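Local atomic coordinates of Poly(beta-D-mannuronate) C5 epimerase (Pseudomonas syringae pv. tomato, PDB entry 4NK6), a protein that converts beta-D-mannuronate residues of the polymer to alpha-L-guluronate during alginate synthesis and helps pass the growing chain through the periplasm. Residues K138-S143 with T161-W166; K200-G205 with E240-W245; T54-M59 with A87-D92; E231-I236 with E252-V257. All blocks are in the same frame, centred on the assembly; numbering follows the deposited sequence.

Contact 1 (K138-S143 with T161-W166)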
loop_
_atom_site.group_PDB
_atom_site.type_symbol
_atom_site.label_atom_id
_atom_site.label_comp_id
_atom_site.label_asym_id
_atom_site.label_seq_id
_atom_site.Cartn_x
_atom_site.Cartn_y
_atom_site.Cartn_z
ATOM N N LYS A 138 17.552 4.351 16.948
ATOM C CA LYS A 138 17.698 2.924 16.680
ATOM C C LYS A 138 16.332 2.270 16.493
ATOM O O LYS A 138 16.141 1.457 15.588
ATOM C CB LYS A 138 18.473 2.240 17.814
ATOM C CG LYS A 138 18.614 0.727 17.674
ATOM C CD LYS A 138 19.351 0.135 18.876
ATOM C CE LYS A 138 19.236 -1.388 18.937
ATOM N NZ LYS A 138 20.037 -2.074 17.884
ATOM N N GLU A 139 15.379 2.628 17.350
ATOM C CA GLU A 139 14.022 2.102 17.230
ATOM C C GLU A 139 13.003 2.987 17.949
ATOM O O GLU A 139 13.217 3.384 19.090
ATOM C CB GLU A 139 13.944 0.676 17.807
ATOM C CG GLU A 139 12.561 0.024 17.677
ATOM C CD GLU A 139 12.492 -1.348 18.323
ATOM O OE1 GLU A 139 11.745 -2.207 17.811
ATOM O OE2 GLU A 139 13.174 -1.566 19.349
ATOM N N LEU A 140 11.898 3.296 17.279
ATOM C CA LEU A 140 10.740 3.861 17.961
ATOM C C LEU A 140 9.687 2.772 18.133
ATOM O O LEU A 140 9.140 2.258 17.151
ATOM C CB LEU A 140 10.152 5.043 17.186
ATOM C CG LEU A 140 8.841 5.619 17.741
ATOM C CD1 LEU A 140 8.988 6.090 19.195
ATOM C CD2 LEU A 140 8.351 6.762 16.859
ATOM N N ARG A 141 9.433 2.404 19.383
ATOM C CA ARG A 141 8.423 1.411 19.717
ATOM C C ARG A 141 7.117 2.134 20.045
ATOM O O ARG A 141 7.080 2.961 20.956
ATOM C CB ARG A 141 8.877 0.600 20.939
ATOM C CG ARG A 141 10.271 -0.025 20.794
ATOM C CD ARG A 141 10.740 -0.698 22.086
ATOM N NE ARG A 141 11.912 -1.541 21.857
ATOM C CZ ARG A 141 12.545 -2.225 22.804
ATOM N NH1 ARG A 141 12.130 -2.171 24.063
ATOM N NH2 ARG A 141 13.603 -2.963 22.489
ATOM N N LEU A 142 6.060 1.832 19.295
ATOM C CA LEU A 142 4.726 2.378 19.565
ATOM C C LEU A 142 3.961 1.402 20.445
ATOM O O LEU A 142 3.744 0.261 20.058
ATOM C CB LEU A 142 3.953 2.600 18.263
ATOM C CG LEU A 142 4.681 3.478 17.233
ATOM C CD1 LEU A 142 3.864 3.638 15.959
ATOM C CD2 LEU A 142 5.035 4.839 17.834
ATOM N N SER A 143 3.558 1.854 21.627
ATOM C CA SER A 143 2.908 0.985 22.593
ATOM C C SER A 143 1.543 0.503 22.120
ATOM O O SER A 143 0.634 1.300 21.901
ATOM C CB SER A 143 2.747 1.688 23.944
ATOM O OG SER A 143 1.979 0.871 24.818
ATOM N N THR A 161 16.042 3.988 10.131
ATOM C CA THR A 161 15.624 3.703 11.487
ATOM C C THR A 161 14.577 2.593 11.517
ATOM O O THR A 161 14.281 1.983 10.493
ATOM C CB THR A 161 15.078 4.969 12.163
ATOM O OG1 THR A 161 14.909 4.729 13.561
ATOM C CG2 THR A 161 13.739 5.358 11.556
ATOM N N SER A 162 14.029 2.326 12.695
ATOM C CA SER A 162 12.972 1.328 12.823
ATOM C C SER A 162 11.815 1.936 13.582
ATOM O O SER A 162 12.024 2.640 14.578
ATOM C CB SER A 162 13.468 0.088 13.576
ATOM O OG SER A 162 14.220 -0.769 12.740
ATOM N N VAL A 163 10.602 1.679 13.101
ATOM C CA VAL A 163 9.385 2.057 13.817
ATOM C C VAL A 163 8.471 0.839 13.891
ATOM O O VAL A 163 7.987 0.361 12.874
ATOM C CB VAL A 163 8.639 3.208 13.111
ATOM C CG1 VAL A 163 7.458 3.674 13.972
ATOM C CG2 VAL A 163 9.612 4.372 12.824
ATOM N N ASN A 164 8.246 0.331 15.096
ATOM C CA ASN A 164 7.570 -0.949 15.251
ATOM C C ASN A 164 6.393 -0.879 16.203
ATOM O O ASN A 164 6.448 -0.180 17.213
ATOM C CB ASN A 164 8.556 -2.014 15.747
ATOM C CG ASN A 164 9.591 -2.392 14.700
ATOM O OD1 ASN A 164 9.251 -2.685 13.556
ATOM N ND2 ASN A 164 10.858 -2.405 15.093
ATOM N N ALA A 165 5.327 -1.598 15.863
ATOM C CA ALA A 165 4.230 -1.826 16.792
ATOM C C ALA A 165 4.750 -2.735 17.895
ATOM O O ALA A 165 5.240 -3.832 17.622
ATOM C CB ALA A 165 3.067 -2.483 16.069
ATOM N N TRP A 166 4.629 -2.284 19.138
ATOM C CA TRP A 166 5.297 -2.934 20.260
ATOM C C TRP A 166 4.339 -3.318 21.388
ATOM O O TRP A 166 3.584 -2.488 21.896
ATOM C CB TRP A 166 6.398 -2.009 20.800
ATOM C CG TRP A 166 7.334 -2.670 21.772
ATOM C CD1 TRP A 166 7.273 -2.622 23.138
ATOM C CD2 TRP A 166 8.478 -3.475 21.448
ATOM N NE1 TRP A 166 8.307 -3.349 23.680
ATOM C CE2 TRP A 166 9.058 -3.883 22.663
ATOM C CE3 TRP A 166 9.059 -3.897 20.245
ATOM C CZ2 TRP A 166 10.194 -4.695 22.713
ATOM C CZ3 TRP A 166 10.190 -4.698 20.299
ATOM C CH2 TRP A 166 10.744 -5.086 21.524
#
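R141 lies flat on the indole of W166, the guanidinium and ring planes only 10° apart, and the pair illustrates how unlike side chains of neighbouring coils can stack, a cation laid on an aromatic face. R141 CZ stands 3.8 Å from the centroid of the W166 six-membered ring, a cation-pi contact, while R141 CD rests over the centroid of the five-membered ring. Both side chains run the same way from paired strands; with CG of W166 anti to its own N (chi1 -168°), the indole is laid beside the extended arginine chain.

The polar ends are joined in sequence. R141 NE gives a salt-bridging hydrogen bond of 2.8 Å to E139 OE2, reaching that oxygen from above the carboxylate plane. The other oxygen, E139 OE1, takes N164 ND2 at 2.9 Å on its anti side, with carboxylate and amide nearly perpendicular. E139 therefore has a separate donor for each oxygen, and N164 OD1 turns to A202 N of the next strand in a weak bond. Such partners would probably stabilise the charged carboxylate.

Between the backbones, L140 N reaches S162 O at 2.8 Å, N164 N reaches L140 O, L142 N reaches N164 O, and W166 N reaches L142 O. On the far face L142 CD1 meets V163 CG1 at 4.1 Å, beside L140. S143 OG is engaged by E168, and T161 OG1 by the T137 carbonyl. Parallel strands in register, with the aliphatic L140, L142, V163 and A165 turned inward and the R141-W166 stack on the opposite face, fit the right-handed parallel beta-helix.

Contact 2 (K200-G205 with E240-W245)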
loop_
_atom_site.group_PDB
_atom_site.type_symbol
_atom_site.label_atom_id
_atom_site.label_comp_id
_atom_site.label_asym_id
_atom_site.label_seq_id
_atom_site.Cartn_x
_atom_site.Cartn_y
_atom_site.Cartn_z
ATOM N N LYS A 200 12.724 0.154 8.744
ATOM C CA LYS A 200 12.015 -1.094 8.986
ATOM C C LYS A 200 10.814 -0.811 9.873
ATOM O O LYS A 200 10.935 -0.096 10.866
ATOM C CB LYS A 200 12.933 -2.123 9.658
ATOM C CG LYS A 200 14.165 -2.515 8.828
ATOM C CD LYS A 200 14.998 -3.575 9.551
ATOM C CE LYS A 200 16.339 -3.833 8.846
ATOM N NZ LYS A 200 16.190 -4.469 7.504
ATOM N N MET A 201 9.660 -1.360 9.496
ATOM C CA MET A 201 8.459 -1.348 10.339
ATOM C C MET A 201 7.853 -2.733 10.364
ATOM O O MET A 201 7.825 -3.414 9.342
ATOM C CB MET A 201 7.406 -0.371 9.806
ATOM C CG MET A 201 7.936 1.040 9.592
ATOM S SD MET A 201 6.619 2.244 9.317
ATOM C CE MET A 201 7.604 3.734 9.222
ATOM N N ALA A 202 7.362 -3.153 11.524
ATOM C CA ALA A 202 6.733 -4.453 11.615
ATOM C C ALA A 202 5.496 -4.439 12.514
ATOM O O ALA A 202 5.391 -3.621 13.433
ATOM C CB ALA A 202 7.742 -5.497 12.097
ATOM N N SER A 203 4.555 -5.328 12.209
ATOM C CA SER A 203 3.448 -5.646 13.110
ATOM C C SER A 203 2.394 -4.550 13.276
ATOM O O SER A 203 1.628 -4.560 14.235
ATOM C CB SER A 203 3.985 -6.123 14.464
ATOM O OG SER A 203 4.656 -7.364 14.293
ATOM N N MET A 204 2.322 -3.641 12.312
ATOM C CA MET A 204 1.343 -2.562 12.370
ATOM C C MET A 204 0.028 -2.899 11.693
ATOM O O MET A 204 -0.014 -3.675 10.746
ATOM C CB MET A 204 1.893 -1.320 11.679
ATOM C CG MET A 204 3.054 -0.662 12.402
ATOM S SD MET A 204 3.532 0.806 11.493
ATOM C CE MET A 204 4.851 1.419 12.554
ATOM N N GLY A 205 -1.041 -2.261 12.154
ATOM C CA GLY A 205 -2.287 -2.305 11.429
ATOM C C GLY A 205 -3.230 -3.384 11.908
ATOM O O GLY A 205 -2.814 -4.417 12.447
ATOM N N GLU A 240 11.457 -1.871 4.642
ATOM C CA GLU A 240 10.987 -3.232 4.840
ATOM C C GLU A 240 9.802 -3.271 5.796
ATOM O O GLU A 240 9.845 -2.678 6.872
ATOM C CB GLU A 240 12.140 -4.127 5.324
ATOM C CG GLU A 240 11.713 -5.558 5.635
ATOM C CD GLU A 240 12.883 -6.527 5.720
ATOM O OE1 GLU A 240 13.804 -6.432 4.883
ATOM O OE2 GLU A 240 12.878 -7.389 6.623
ATOM N N PHE A 241 8.740 -3.955 5.374
ATOM C CA PHE A 241 7.486 -4.018 6.120
ATOM C C PHE A 241 7.087 -5.474 6.292
ATOM O O PHE A 241 7.000 -6.219 5.316
ATOM C CB PHE A 241 6.393 -3.232 5.378
ATOM C CG PHE A 241 6.773 -1.801 5.120
ATOM C CD1 PHE A 241 7.514 -1.461 3.998
ATOM C CD2 PHE A 241 6.436 -0.807 6.028
ATOM C CE1 PHE A 241 7.898 -0.135 3.771
ATOM C CE2 PHE A 241 6.823 0.515 5.813
ATOM C CZ PHE A 241 7.555 0.849 4.684
ATOM N N ALA A 242 6.849 -5.876 7.536
ATOM C CA ALA A 242 6.572 -7.269 7.851
ATOM C C ALA A 242 5.430 -7.383 8.853
ATOM O O ALA A 242 5.290 -6.537 9.731
ATOM C CB ALA A 242 7.831 -7.936 8.411
ATOM N N ASP A 243 4.627 -8.435 8.721
ATOM C CA ASP A 243 3.571 -8.733 9.694
ATOM C C ASP A 243 2.525 -7.610 9.800
ATOM O O ASP A 243 1.835 -7.485 10.817
ATOM C CB ASP A 243 4.173 -9.032 11.075
ATOM C CG ASP A 243 3.193 -9.765 11.993
ATOM O OD1 ASP A 243 2.650 -10.796 11.556
ATOM O OD2 ASP A 243 2.942 -9.296 13.122
ATOM N N MET A 244 2.434 -6.793 8.750
ATOM C CA MET A 244 1.461 -5.708 8.678
ATOM C C MET A 244 0.110 -6.255 8.235
ATOM O O MET A 244 0.049 -7.196 7.441
ATOM C CB MET A 244 1.909 -4.657 7.657
ATOM C CG MET A 244 3.411 -4.288 7.718
ATOM S SD MET A 244 3.852 -3.034 8.928
ATOM C CE MET A 244 3.152 -1.578 8.141
ATOM N N TRP A 245 -0.974 -5.654 8.717
ATOM C CA TRP A 245 -2.314 -6.046 8.246
ATOM C C TRP A 245 -2.432 -5.793 6.733
ATOM O O TRP A 245 -2.693 -6.724 5.964
ATOM C CB TRP A 245 -3.403 -5.328 9.063
ATOM C CG TRP A 245 -4.817 -5.616 8.641
ATOM C CD1 TRP A 245 -5.648 -4.776 7.964
ATOM C CD2 TRP A 245 -5.571 -6.811 8.892
ATOM N NE1 TRP A 245 -6.865 -5.377 7.759
ATOM C CE2 TRP A 245 -6.848 -6.624 8.327
ATOM C CE3 TRP A 245 -5.286 -8.025 9.528
ATOM C CZ2 TRP A 245 -7.843 -7.609 8.371
ATOM C CZ3 TRP A 245 -6.283 -9.003 9.577
ATOM C CH2 TRP A 245 -7.540 -8.786 8.995
#
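M201 and F241 run side by side from paired parallel strands, and the thioether sulfur meets the ring at its edge, M201 SD lying 3.9 Å from F241 CE2. This Met-aromatic contact belongs to the close-packed face. Further along, M244 is folded at chi2 and chi3 (-84° and -72°), which curls its methyl against the neighbouring coil: M244 CE comes to 3.8 Å from M204 CB. Backbone bonds tie the same region together, from M201 N to E240 O, from A242 N to M201 O and from S203 N to A242 O. After the strands turn, W245 N still finds M204 O at 3.0 Å. G205 packs its carbonyl carbon 3.5 Å from W245 CB.

The other face is looser. A202 CB and A242 CB are 4.4 Å apart, and K200, which is exposed to solvent, and the partly exposed E240 lie side by side without forming a salt bridge, K200 NZ staying 4.1 Å from E240 OE1. A firmer polar link closes this side at the turn, where S203 OG donates to the anti lone pair of D243 OD2 over 2.8 Å. That oxygen is also held by R183 in a salt bridge and by the backbone N of Y176, so three donors converge on it.

In the beta-helix the pair forms two successive rungs: strand 162-167 flanks 200-202, strand 262-264 flanks 240-242, and the F241 ring stacks on Y263 of the following coil.

Contact 3 (T54-M59 with A87-D92)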
loop_
_atom_site.group_PDB
_atom_site.type_symbol
_atom_site.label_atom_id
_atom_site.label_comp_id
_atom_site.label_asym_id
_atom_site.label_seq_id
_atom_site.Cartn_x
_atom_site.Cartn_y
_atom_site.Cartn_z
ATOM N N THR A 54 3.351 19.914 21.944
ATOM C CA THR A 54 2.345 19.927 23.014
ATOM C C THR A 54 1.788 18.538 23.270
ATOM O O THR A 54 1.783 17.673 22.384
ATOM C CB THR A 54 1.149 20.874 22.718
ATOM O OG1 THR A 54 0.501 20.474 21.508
ATOM C CG2 THR A 54 1.600 22.330 22.591
ATOM N N VAL A 55 1.329 18.326 24.496
ATOM C CA VAL A 55 0.575 17.141 24.851
ATOM C C VAL A 55 -0.823 17.637 25.186
ATOM O O VAL A 55 -1.004 18.378 26.149
ATOM C CB VAL A 55 1.179 16.418 26.074
ATOM C CG1 VAL A 55 0.298 15.237 26.487
ATOM C CG2 VAL A 55 2.600 15.960 25.776
ATOM N N ALA A 56 -1.805 17.256 24.373
ATOM C CA ALA A 56 -3.144 17.810 24.518
ATOM C C ALA A 56 -4.217 16.809 24.124
ATOM O O ALA A 56 -3.918 15.718 23.634
ATOM C CB ALA A 56 -3.287 19.080 23.701
ATOM N N ARG A 57 -5.468 17.208 24.318
ATOM C CA ARG A 57 -6.605 16.328 24.105
ATOM C C ARG A 57 -6.796 15.962 22.658
ATOM O O ARG A 57 -6.882 16.825 21.790
ATOM C CB ARG A 57 -7.880 16.954 24.645
ATOM C CG ARG A 57 -7.799 17.201 26.105
ATOM C CD ARG A 57 -9.155 17.341 26.691
ATOM N NE ARG A 57 -9.073 17.326 28.140
ATOM C CZ ARG A 57 -10.127 17.232 28.932
ATOM N NH1 ARG A 57 -11.337 17.136 28.401
ATOM N NH2 ARG A 57 -9.965 17.226 30.245
ATOM N N MET A 58 -6.885 14.657 22.440
ATOM C CA MET A 58 -6.998 14.032 21.129
ATOM C C MET A 58 -8.196 14.535 20.329
ATOM O O MET A 58 -8.089 14.808 19.128
ATOM C CB MET A 58 -7.148 12.523 21.344
ATOM C CG MET A 58 -6.617 11.676 20.237
ATOM S SD MET A 58 -5.985 10.128 20.867
ATOM C CE MET A 58 -7.446 9.111 20.812
ATOM N N MET A 59 -9.331 14.649 21.011
ATOM C CA MET A 59 -10.622 14.914 20.378
ATOM C C MET A 59 -10.825 16.369 19.993
ATOM O O MET A 59 -11.874 16.728 19.469
ATOM C CB MET A 59 -11.767 14.481 21.303
ATOM C CG MET A 59 -11.825 12.994 21.597
ATOM S SD MET A 59 -12.411 12.008 20.205
ATOM C CE MET A 59 -10.928 11.109 19.814
ATOM N N ALA A 87 -2.739 13.226 22.876
ATOM C CA ALA A 87 -1.757 12.925 21.852
ATOM C C ALA A 87 -0.562 13.865 22.021
ATOM O O ALA A 87 -0.697 14.967 22.541
ATOM C CB ALA A 87 -2.363 13.088 20.472
ATOM N N ILE A 88 0.608 13.396 21.612
ATOM C CA ILE A 88 1.770 14.249 21.465
ATOM C C ILE A 88 1.622 14.950 20.123
ATOM O O ILE A 88 1.471 14.291 19.092
ATOM C CB ILE A 88 3.053 13.403 21.457
ATOM C CG1 ILE A 88 3.203 12.665 22.794
ATOM C CG2 ILE A 88 4.282 14.276 21.153
ATOM C CD1 ILE A 88 4.200 11.528 22.759
ATOM N N MET A 89 1.639 16.279 20.126
ATOM C CA MET A 89 1.405 17.025 18.891
ATOM C C MET A 89 2.569 17.911 18.460
ATOM O O MET A 89 3.170 18.615 19.268
ATOM C CB MET A 89 0.145 17.871 19.006
ATOM C CG MET A 89 -1.069 17.081 19.426
ATOM S SD MET A 89 -2.527 18.120 19.639
ATOM C CE MET A 89 -3.673 16.896 20.312
ATOM N N ILE A 90 2.861 17.875 17.167
ATOM C CA ILE A 90 3.877 18.737 16.577
ATOM C C ILE A 90 3.208 19.724 15.627
ATOM O O ILE A 90 2.394 19.331 14.788
ATOM C CB ILE A 90 4.904 17.905 15.788
ATOM C CG1 ILE A 90 5.704 17.018 16.744
ATOM C CG2 ILE A 90 5.830 18.812 14.963
ATOM C CD1 ILE A 90 6.244 15.756 16.100
ATOM N N SER A 91 3.542 21.001 15.761
ATOM C CA SER A 91 3.024 22.011 14.843
ATOM C C SER A 91 3.972 23.192 14.722
ATOM O O SER A 91 4.935 23.314 15.486
ATOM C CB SER A 91 1.667 22.517 15.315
ATOM O OG SER A 91 1.837 23.279 16.492
ATOM N N ASP A 92 3.681 24.063 13.763
ATOM C CA ASP A 92 4.408 25.316 13.603
ATOM C C ASP A 92 5.923 25.128 13.402
ATOM O O ASP A 92 6.739 25.837 13.996
ATOM C CB ASP A 92 4.116 26.242 14.793
ATOM C CG ASP A 92 4.404 27.696 14.482
ATOM O OD1 ASP A 92 4.258 28.087 13.302
ATOM O OD2 ASP A 92 4.780 28.447 15.410
HETATM O O HOH W 1 2.004 21.258 19.180
#
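T54 pairs with M89 in an antiparallel arrangement at the end of the beta-helix, where strand 52-57 runs against strand 86-91 while the strands beyond it are parallel. An edge strand of reversed direction thus finishes the row of coils, and the short segments make an angle of 122°.

The hydrogen bonds are those of two hydrogen-bonded pairs flanking one non-hydrogen-bonded pair. T54 and M89 exchange both of their backbone bonds, with M89 N to T54 O at 2.7 Å and T54 N to M89 O at 3.0 Å. A56 and A87 do likewise, A87 N reaching A56 O at 2.9 Å. V55 and I88 lie between them, and there V55 CA approaches A87 O in a weaker CA-H...O contact.

Apolar contacts differ on the two faces. V55 CG2 only just reaches I88 CG1, whose side chain also packs on L100 of helix 97-103. On the other face M89 is extended beyond CG and runs across the neighbouring strand, M89 CE lying 4.1 Å from A56 CB. M58 CG meets A87 CB where the strand gives way to a 3-10 turn, with W77 of helix 75-81 beside M58. The methyl M89 CE also lies against backbone carbonyls, 3.5 Å from both A56 O and R57 O.

Water completes the polar group. One molecule lies 2.9 Å from T54 OG1 and donates to M89 O at 2.9 Å, with a weak, longer link to S91 OG.

Contact 4 (E231-I236 with E252-V257)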
loop_
_atom_site.group_PDB
_atom_site.type_symbol
_atom_site.label_atom_id
_atom_site.label_comp_id
_atom_site.label_asym_id
_atom_site.label_seq_id
_atom_site.Cartn_x
_atom_site.Cartn_y
_atom_site.Cartn_z
ATOM N N GLU A 231 -4.678 16.176 -2.711
ATOM C CA GLU A 231 -4.450 14.775 -2.411
ATOM C C GLU A 231 -3.061 14.577 -1.802
ATOM O O GLU A 231 -2.105 15.263 -2.179
ATOM C CB GLU A 231 -4.662 13.942 -3.676
ATOM C CG GLU A 231 -5.996 14.265 -4.342
ATOM C CD GLU A 231 -6.318 13.380 -5.529
ATOM O OE1 GLU A 231 -5.452 13.213 -6.411
ATOM O OE2 GLU A 231 -7.451 12.861 -5.586
ATOM N N PRO A 232 -2.948 13.659 -0.833
ATOM C CA PRO A 232 -1.645 13.456 -0.192
ATOM C C PRO A 232 -0.662 12.823 -1.174
ATOM O O PRO A 232 -1.089 12.272 -2.189
ATOM C CB PRO A 232 -1.966 12.478 0.946
ATOM C CG PRO A 232 -3.173 11.706 0.439
ATOM C CD PRO A 232 -3.970 12.707 -0.359
ATOM N N THR A 233 0.632 12.917 -0.887
ATOM C CA THR A 233 1.641 12.264 -1.715
ATOM C C THR A 233 2.881 11.917 -0.890
ATOM O O THR A 233 2.905 12.127 0.329
ATOM C CB THR A 233 2.032 13.129 -2.910
ATOM O OG1 THR A 233 2.767 12.338 -3.857
ATOM C CG2 THR A 233 2.878 14.335 -2.460
ATOM N N GLY A 234 3.903 11.382 -1.554
ATOM C CA GLY A 234 5.138 11.024 -0.882
ATOM C C GLY A 234 5.854 9.811 -1.446
ATOM O O GLY A 234 5.525 9.328 -2.530
ATOM N N TRP A 235 6.849 9.321 -0.708
ATOM C CA TRP A 235 7.657 8.200 -1.160
ATOM C C TRP A 235 7.814 7.211 -0.035
ATOM O O TRP A 235 7.892 7.590 1.130
ATOM C CB TRP A 235 9.089 8.624 -1.524
ATOM C CG TRP A 235 9.294 9.709 -2.548
ATOM C CD1 TRP A 235 8.370 10.250 -3.398
ATOM C CD2 TRP A 235 10.534 10.377 -2.824
ATOM N NE1 TRP A 235 8.962 11.218 -4.185
ATOM C CE2 TRP A 235 10.287 11.314 -3.851
ATOM C CE3 TRP A 235 11.831 10.271 -2.302
ATOM C CZ2 TRP A 235 11.291 12.146 -4.362
ATOM C CZ3 TRP A 235 12.822 11.093 -2.808
ATOM C CH2 TRP A 235 12.548 12.020 -3.830
ATOM N N ILE A 236 7.919 5.944 -0.399
ATOM C CA ILE A 236 8.377 4.915 0.516
ATOM C C ILE A 236 9.427 4.114 -0.242
ATOM O O ILE A 236 9.101 3.409 -1.200
ATOM C CB ILE A 236 7.232 4.009 0.960
ATOM C CG1 ILE A 236 6.277 4.787 1.867
ATOM C CG2 ILE A 236 7.783 2.803 1.718
ATOM C CD1 ILE A 236 4.964 4.068 2.149
ATOM N N GLU A 252 -7.518 7.941 -2.621
ATOM C CA GLU A 252 -7.461 9.216 -3.330
ATOM C C GLU A 252 -6.096 9.904 -3.188
ATOM O O GLU A 252 -6.001 11.066 -2.788
ATOM C CB GLU A 252 -8.614 10.120 -2.884
ATOM C CG GLU A 252 -9.968 9.624 -3.372
ATOM C CD GLU A 252 -11.102 10.575 -3.050
ATOM O OE1 GLU A 252 -10.816 11.714 -2.624
ATOM O OE2 GLU A 252 -12.278 10.181 -3.219
ATOM N N THR A 253 -5.047 9.153 -3.513
ATOM C CA THR A 253 -3.666 9.584 -3.335
ATOM C C THR A 253 -3.037 9.809 -4.700
ATOM O O THR A 253 -3.375 9.114 -5.660
ATOM C CB THR A 253 -2.890 8.515 -2.534
ATOM O OG1 THR A 253 -3.366 8.507 -1.186
ATOM C CG2 THR A 253 -1.386 8.774 -2.529
ATOM N N ARG A 254 -2.145 10.790 -4.810
ATOM C CA ARG A 254 -1.538 11.089 -6.101
ATOM C C ARG A 254 -0.028 10.879 -6.119
ATOM O O ARG A 254 0.668 11.200 -5.155
ATOM C CB ARG A 254 -1.860 12.521 -6.535
ATOM C CG ARG A 254 -1.197 13.581 -5.671
ATOM C CD ARG A 254 -1.319 14.970 -6.274
ATOM N NE ARG A 254 -0.575 15.952 -5.490
ATOM C CZ ARG A 254 0.704 16.265 -5.694
ATOM N NH1 ARG A 254 1.398 15.678 -6.666
ATOM N NH2 ARG A 254 1.290 17.172 -4.924
ATOM N N ASP A 255 0.466 10.322 -7.221
ATOM C CA ASP A 255 1.898 10.343 -7.535
ATOM C C ASP A 255 2.782 9.696 -6.470
ATOM O O ASP A 255 3.940 10.071 -6.300
ATOM C CB ASP A 255 2.344 11.782 -7.772
ATOM C CG ASP A 255 1.503 12.477 -8.829
ATOM O OD1 ASP A 255 1.234 11.853 -9.878
ATOM O OD2 ASP A 255 1.098 13.633 -8.604
ATOM N N PHE A 256 2.239 8.723 -5.757
ATOM C CA PHE A 256 2.984 8.116 -4.667
ATOM C C PHE A 256 4.009 7.119 -5.191
ATOM O O PHE A 256 3.730 6.348 -6.107
ATOM C CB PHE A 256 2.051 7.450 -3.645
ATOM C CG PHE A 256 2.618 7.444 -2.254
ATOM C CD1 PHE A 256 3.533 6.474 -1.869
ATOM C CD2 PHE A 256 2.281 8.441 -1.350
ATOM C CE1 PHE A 256 4.089 6.483 -0.587
ATOM C CE2 PHE A 256 2.822 8.450 -0.063
ATOM C CZ PHE A 256 3.726 7.470 0.315
ATOM N N VAL A 257 5.202 7.150 -4.613
ATOM C CA VAL A 257 6.287 6.290 -5.063
ATOM C C VAL A 257 6.527 5.191 -4.031
ATOM O O VAL A 257 6.779 5.467 -2.857
ATOM C CB VAL A 257 7.593 7.087 -5.298
ATOM C CG1 VAL A 257 8.725 6.162 -5.751
ATOM C CG2 VAL A 257 7.378 8.199 -6.332
HETATM O O HOH W 2 -9.285 13.838 -3.583
HETATM O O HOH W 3 -1.399 17.340 -3.630
#
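F256 turns the face of its ring to the backbone of G234, whose carbonyl oxygen stands 3.3 Å above the ring plane and over its centre. The ring gets there because CG is anti to the residue's own N (chi1 -151°), and G234, without a side chain, lets it lie close, F256 CD2 being 3.4 Å from G234 N. I236 crosses obliquely and touches the ring at its edge, I236 CG1 to F256 CE1 3.7 Å. Farther out, W235 and V257 point the same way, with V257 CG2 beside W235 CD1.

At the polar end, T233 OG1 donates to R254 O over 2.7 Å, while T233 CG2 lies over one face of the R254 guanidinium. In-plane with that group, D255 OD2 accepts a salt-bridging bond from R254 NH1. E231 and E252 cross at about a right angle and share a water that donates to both; H278 and R276 take their other oxygens.

Backbone bonds from R254 N to P232 O, V257 N to G234 O and I236 N to V257 O join the two coils. F256 and I236 turned into the interior, with the backbones of successive coils bonded together, fit the right-handed beta-helix; T253 brings this segment to about 8 Å, side chain to side chain, from H274, the inferred proton acceptor.

Contacts 1 and 2 continue one another along a single side of the solenoid: their centres are 11 Å apart, strands 162-167 and 200-202 are neighbours, and V163 N lies 2.9 Å from K200 O, a probable hydrogen bond. Contact 4 joins contact 2 through the interior, where I236 CG2 packs 3.6 Å from F241 CZ, although their centres are 19 Å apart. Contact 3 stands at the end of the row, its nearest atoms about 8 Å from contact 1 and 16 Å from contact 4. Toward H274, the inferred proton acceptor, contact 4 approaches through T253 and contact 2 through W245, whose side chain is about 11 Å from that of H274; contacts 1 and 3 lie away from it.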